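Local coordinates for vacuolar aminopeptidase 1 (Saccharomyces cerevisiae, PDB 5JGF), which removes amino acids, preferably neutral or hydrophobic ones, from the N-termini of peptides as a dodecameric zinc-dependent vacuolar enzyme and is the major cargo of the cytoplasm-to-vacuole targeting pathway, at residues Lys98-Ser103 / Arg113-Pro118; Pro159-Pro164 / Pro186-Pro191. All blocks are in the same frame, centred on the assembly; numbering follows the deposited sequence.

Contact 1 of 2, residues Lys98-Ser103 / Arg113-Pro118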
loop_
_atom_site.group_PDB
_atom_site.type_symbol
_atom_site.label_atom_id
_atom_site.label_comp_id
_atom_site.label_asym_id
_atom_site.label_seq_id
_atom_site.Cartn_x
_atom_site.Cartn_y
_atom_site.Cartn_z
ATOM N N LYS D 98 -12.133 -37.950 1.754
ATOM C CA LYS D 98 -11.545 -39.279 1.912
ATOM C C LYS D 98 -10.785 -39.450 3.216
ATOM O O LYS D 98 -10.026 -38.569 3.610
ATOM C CB LYS D 98 -10.564 -39.548 0.764
ATOM C CG LYS D 98 -11.171 -39.595 -0.626
ATOM C CD LYS D 98 -11.924 -40.894 -0.825
ATOM C CE LYS D 98 -12.313 -41.106 -2.279
ATOM N NZ LYS D 98 -12.940 -42.449 -2.447
ATOM N N LEU D 99 -10.977 -40.580 3.892
ATOM C CA LEU D 99 -10.207 -40.816 5.106
ATOM C C LEU D 99 -8.768 -40.977 4.629
ATOM O O LEU D 99 -8.526 -41.547 3.566
ATOM C CB LEU D 99 -10.649 -42.100 5.813
ATOM C CG LEU D 99 -11.617 -41.931 6.981
ATOM C CD1 LEU D 99 -12.965 -41.455 6.461
ATOM C CD2 LEU D 99 -11.763 -43.253 7.717
ATOM N N LYS D 100 -7.816 -40.469 5.399
ATOM C CA LYS D 100 -6.414 -40.592 5.025
ATOM C C LYS D 100 -5.941 -42.028 5.264
ATOM O O LYS D 100 -6.597 -42.785 5.977
ATOM C CB LYS D 100 -5.570 -39.608 5.840
ATOM C CG LYS D 100 -5.640 -38.177 5.308
ATOM C CD LYS D 100 -5.027 -37.181 6.276
ATOM C CE LYS D 100 -4.958 -35.786 5.657
ATOM N NZ LYS D 100 -5.101 -34.740 6.715
ATOM N N PRO D 101 -4.814 -42.426 4.645
ATOM C CA PRO D 101 -4.257 -43.776 4.802
ATOM C C PRO D 101 -4.198 -44.132 6.284
ATOM O O PRO D 101 -4.435 -45.275 6.682
ATOM C CB PRO D 101 -2.881 -43.647 4.161
ATOM C CG PRO D 101 -3.164 -42.727 3.017
ATOM C CD PRO D 101 -4.033 -41.653 3.662
ATOM N N VAL D 102 -3.868 -43.137 7.098
ATOM C CA VAL D 102 -3.841 -43.292 8.547
ATOM C C VAL D 102 -4.774 -42.180 9.017
ATOM O O VAL D 102 -4.407 -41.006 8.987
ATOM C CB VAL D 102 -2.430 -43.063 9.145
ATOM C CG1 VAL D 102 -2.493 -43.141 10.668
ATOM C CG2 VAL D 102 -1.453 -44.103 8.608
ATOM N N SER D 103 -5.989 -42.543 9.422
ATOM C CA SER D 103 -6.956 -41.542 9.864
ATOM C C SER D 103 -6.856 -41.286 11.357
ATOM O O SER D 103 -7.512 -40.389 11.882
ATOM C CB SER D 103 -8.381 -41.994 9.538
ATOM O OG SER D 103 -8.795 -43.033 10.409
ATOM N N ARG D 113 -11.443 -37.358 16.672
ATOM C CA ARG D 113 -11.461 -36.800 15.322
ATOM C C ARG D 113 -10.776 -37.786 14.383
ATOM O O ARG D 113 -10.049 -38.668 14.833
ATOM C CB ARG D 113 -10.699 -35.469 15.280
ATOM C CG ARG D 113 -11.328 -34.350 16.106
ATOM C CD ARG D 113 -10.520 -33.066 15.993
ATOM N NE ARG D 113 -9.187 -33.200 16.578
ATOM C CZ ARG D 113 -8.250 -32.259 16.524
ATOM N NH1 ARG D 113 -8.499 -31.108 15.909
ATOM N NH2 ARG D 113 -7.064 -32.466 17.083
ATOM N N ILE D 114 -11.021 -37.649 13.084
ATOM C CA ILE D 114 -10.373 -38.516 12.106
ATOM C C ILE D 114 -9.687 -37.653 11.059
ATOM O O ILE D 114 -10.225 -36.632 10.632
ATOM C CB ILE D 114 -11.368 -39.471 11.394
ATOM C CG1 ILE D 114 -12.548 -38.683 10.826
ATOM C CG2 ILE D 114 -11.834 -40.550 12.366
ATOM C CD1 ILE D 114 -13.477 -39.526 9.962
ATOM N N ALA D 115 -8.489 -38.063 10.661
ATOM C CA ALA D 115 -7.728 -37.331 9.657
ATOM C C ALA D 115 -8.291 -37.669 8.279
ATOM O O ALA D 115 -8.429 -38.842 7.927
ATOM C CB ALA D 115 -6.258 -37.715 9.740
ATOM N N VAL D 116 -8.619 -36.638 7.508
ATOM C CA VAL D 116 -9.192 -36.825 6.181
ATOM C C VAL D 116 -8.579 -35.865 5.170
ATOM O O VAL D 116 -7.855 -34.939 5.536
ATOM C CB VAL D 116 -10.725 -36.594 6.198
ATOM C CG1 VAL D 116 -11.388 -37.552 7.180
ATOM C CG2 VAL D 116 -11.033 -35.150 6.588
ATOM N N ALA D 117 -8.887 -36.088 3.896
ATOM C CA ALA D 117 -8.379 -35.245 2.821
ATOM C C ALA D 117 -9.503 -34.968 1.830
ATOM O O ALA D 117 -10.414 -35.782 1.663
ATOM C CB ALA D 117 -7.217 -35.936 2.115
ATOM N N PRO D 118 -9.457 -33.811 1.158
ATOM C CA PRO D 118 -10.509 -33.487 0.195
ATOM C C PRO D 118 -10.302 -34.186 -1.146
ATOM O O PRO D 118 -9.173 -34.343 -1.604
ATOM C CB PRO D 118 -10.387 -31.974 0.062
ATOM C CG PRO D 118 -8.892 -31.777 0.134
ATOM C CD PRO D 118 -8.472 -32.716 1.259
HETATM O O HOH W 1 -7.673 -34.063 8.437
#

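Contact 2 of 2, residues Pro159-Pro164 / Pro186-Pro191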
loop_
_atom_site.group_PDB
_atom_site.type_symbol
_atom_site.label_atom_id
_atom_site.label_comp_id
_atom_site.label_asym_id
_atom_site.label_seq_id
_atom_site.Cartn_x
_atom_site.Cartn_y
_atom_site.Cartn_z
ATOM N N PRO D 159 -25.001 -40.367 11.091
ATOM C CA PRO D 159 -23.956 -39.422 10.689
ATOM C C PRO D 159 -22.877 -39.548 11.764
ATOM O O PRO D 159 -23.037 -39.047 12.879
ATOM C CB PRO D 159 -24.675 -38.077 10.715
ATOM C CG PRO D 159 -25.647 -38.239 11.841
ATOM C CD PRO D 159 -26.155 -39.664 11.687
ATOM N N VAL D 160 -21.796 -40.246 11.438
ATOM C CA VAL D 160 -20.712 -40.467 12.393
ATOM C C VAL D 160 -19.792 -39.265 12.594
ATOM O O VAL D 160 -19.118 -39.169 13.619
ATOM C CB VAL D 160 -19.831 -41.677 11.971
ATOM C CG1 VAL D 160 -20.700 -42.925 11.781
ATOM C CG2 VAL D 160 -19.069 -41.356 10.682
ATOM N N CYS D 161 -19.770 -38.360 11.617
ATOM C CA CYS D 161 -18.904 -37.180 11.657
ATOM C C CYS D 161 -19.644 -35.883 11.373
ATOM O O CYS D 161 -20.757 -35.881 10.854
ATOM C CB CYS D 161 -17.772 -37.313 10.618
ATOM S SG CYS D 161 -16.572 -38.582 10.998
ATOM N N ARG D 162 -18.990 -34.780 11.714
ATOM C CA ARG D 162 -19.511 -33.441 11.486
ATOM C C ARG D 162 -18.335 -32.491 11.679
ATOM O O ARG D 162 -17.597 -32.612 12.656
ATOM C CB ARG D 162 -20.629 -33.116 12.486
ATOM C CG ARG D 162 -21.186 -31.692 12.387
ATOM C CD ARG D 162 -22.360 -31.496 13.353
ATOM N NE ARG D 162 -22.893 -30.132 13.362
ATOM C CZ ARG D 162 -22.256 -29.083 13.873
ATOM N NH1 ARG D 162 -21.056 -29.232 14.422
ATOM N NH2 ARG D 162 -22.819 -27.883 13.844
ATOM N N ILE D 163 -18.147 -31.576 10.731
ATOM C CA ILE D 163 -17.066 -30.592 10.800
ATOM C C ILE D 163 -17.731 -29.347 11.385
ATOM O O ILE D 163 -18.482 -28.651 10.703
ATOM C CB ILE D 163 -16.510 -30.280 9.399
ATOM C CG1 ILE D 163 -16.143 -31.592 8.689
ATOM C CG2 ILE D 163 -15.283 -29.374 9.517
ATOM C CD1 ILE D 163 -15.770 -31.432 7.229
ATOM N N PRO D 164 -17.441 -29.044 12.657
ATOM C CA PRO D 164 -18.007 -27.902 13.382
ATOM C C PRO D 164 -17.505 -26.500 13.084
ATOM O O PRO D 164 -16.320 -26.213 13.229
ATOM C CB PRO D 164 -17.759 -28.284 14.833
ATOM C CG PRO D 164 -16.398 -28.901 14.758
ATOM C CD PRO D 164 -16.495 -29.787 13.514
ATOM N N PRO D 186 -13.141 -33.453 10.727
ATOM C CA PRO D 186 -14.365 -34.081 11.230
ATOM C C PRO D 186 -14.244 -34.559 12.671
ATOM O O PRO D 186 -13.257 -35.202 13.045
ATOM C CB PRO D 186 -14.581 -35.256 10.271
ATOM C CG PRO D 186 -13.838 -34.845 9.018
ATOM C CD PRO D 186 -12.599 -34.195 9.576
ATOM N N VAL D 187 -15.254 -34.236 13.474
ATOM C CA VAL D 187 -15.309 -34.666 14.865
ATOM C C VAL D 187 -16.177 -35.917 14.822
ATOM O O VAL D 187 -17.296 -35.886 14.303
ATOM C CB VAL D 187 -15.964 -33.594 15.759
ATOM C CG1 VAL D 187 -16.255 -34.164 17.141
ATOM C CG2 VAL D 187 -15.035 -32.392 15.874
ATOM N N ILE D 188 -15.661 -37.016 15.360
ATOM C CA ILE D 188 -16.383 -38.277 15.321
ATOM C C ILE D 188 -16.982 -38.721 16.655
ATOM O O ILE D 188 -17.895 -39.544 16.683
ATOM C CB ILE D 188 -15.456 -39.380 14.733
ATOM C CG1 ILE D 188 -16.261 -40.634 14.400
ATOM C CG2 ILE D 188 -14.324 -39.689 15.703
ATOM C CD1 ILE D 188 -15.534 -41.579 13.454
ATOM N N GLY D 189 -16.490 -38.179 17.763
ATOM C CA GLY D 189 -17.054 -38.565 19.046
ATOM C C GLY D 189 -16.424 -37.919 20.262
ATOM O O GLY D 189 -15.585 -37.029 20.149
ATOM N N PHE D 190 -16.865 -38.360 21.436
ATOM C CA PHE D 190 -16.337 -37.881 22.704
ATOM C C PHE D 190 -16.548 -39.056 23.648
ATOM O O PHE D 190 -17.520 -39.105 24.396
ATOM C CB PHE D 190 -17.103 -36.657 23.214
ATOM C CG PHE D 190 -16.357 -35.888 24.265
ATOM C CD1 PHE D 190 -15.489 -34.863 23.907
ATOM C CD2 PHE D 190 -16.460 -36.238 25.608
ATOM C CE1 PHE D 190 -14.729 -34.204 24.867
ATOM C CE2 PHE D 190 -15.701 -35.583 26.577
ATOM C CZ PHE D 190 -14.835 -34.565 26.206
ATOM N N PRO D 191 -15.635 -40.035 23.607
ATOM C CA PRO D 191 -15.723 -41.226 24.452
ATOM C C PRO D 191 -15.535 -41.012 25.950
ATOM O O PRO D 191 -14.977 -40.009 26.387
ATOM C CB PRO D 191 -14.647 -42.132 23.871
ATOM C CG PRO D 191 -13.602 -41.161 23.441
ATOM C CD PRO D 191 -14.421 -40.075 22.769
HETATM O O HOH W 2 -19.691 -36.206 15.250
#

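Contact 1 of 2, residues Lys98-Ser103 / Arg113-Pro118
Val116 O takes hydrogen bonds from two sides of the interface: a weak one from Lys100 NZ at 3.0 Å and one from Asn407 ND2 of a second subunit. Lys100 NZ has its main partner in Glu181, through a salt bridge, and also bonds a water that accepts from Val116 N as well. The nearly extended lysine chain lays CD 3.7 Å from Ala115 CB, and the turn at chi4 (149°) sets NZ beside Val116 O. Beside it, strands 96-99 and 112-119 pair antiparallel as neighbours in a six-stranded sheet. Lys98 and Ala117 form a hydrogen-bonded pair, with Ala117 N 2.7 Å from Lys98 O and Lys98 N 2.8 Å from Ala117 O; the side chain of Lys98 then leads off to Asp237 and Asp239. Past the non-hydrogen-bonded pair of Leu99 and Val116, Lys100 N reaches Ala115 O at 3.1 Å. The chain then turns through Pro101, and Ala115 N binds Ser103 O at 2.8 Å, almost straight at 175°. On the side of Leu99, its CD1 meets Ile114 CD1 at 4.0 Å, the two side chains crossing at a slant, and both also touch Leu240 of strand 233-242.

Contact 2 of 2, residues Pro159-Pro164 / Pro186-Pro191
Cys161 and Pro186 meet at the apolar centre, Cys161 CB lying 3.8 Å from Pro186 CB. With chi1 at -69°, the sulfur turns to the side of its own backbone N and touches both the proline ring and Ile188, whose CB is 4.0 Å from Cys161 SG. Farther along, Ile163 lies alongside Pro186 and points the same way, its CG1 4.0 Å from Pro186 CG. Val187 packs against Pro164 instead: CG2 of the valine touches Pro164 CD at 3.8 Å, the two side chains crossing at about a right angle.

The backbones supply the polar edge. Val187 N donates to Arg162 O at 3.0 Å, nearly straight at the hydrogen (172°) but from above the carbonyl plane, 41° out of it. The return bond from Arg162 N to Val187 O is weak and bent. Val187 O also takes a hydrogen bond from a water at 2.6 Å, and Cys161 CA-H approaches the same oxygen. Arg162 itself extends away from strand 187-189: NH2 forms a salt bridge with Asp129 and bonds to Arg441 O and Ser436 OG of a third subunit, so this edge is part of the dodecamer interface.

Each segment carries a classic beta bulge, Val160 and Cys161 opposite Leu132, and Ile188 and Gly189 opposite Gly112. Segment 159-164 lies between the start of strand 132-140, where Cys161 bonds Leu132 through the backbone, and the short strand 187-189, which borders strand 112-119, while Cys161 and Pro186 both pack on strand 112-119 and on Leu240 of strand 233-242.

Overall arrangement
Both segments of contact 1 precede both segments of contact 2 in the chain, and their centres lie about 13 Å apart. They join through strand 112-119, which pairs with strand 96-99 on one side and with strand 187-189 on the other. Their apolar parts merge: Ile114 CD1 of contact 1 is 3.4 Å from Cys161 SG of contact 2, and Val116 CG2 packs 3.5 Å from Pro186 CD. Contact 1 lies nearer the dinuclear zinc site, with the side chain of Lys98 about 10 Å from that of the zinc ligand Glu299; contact 2 lies away from the zinc and substrate sites. Both meet neighbouring subunits, contact 2 chiefly the third and contact 1 mainly the second.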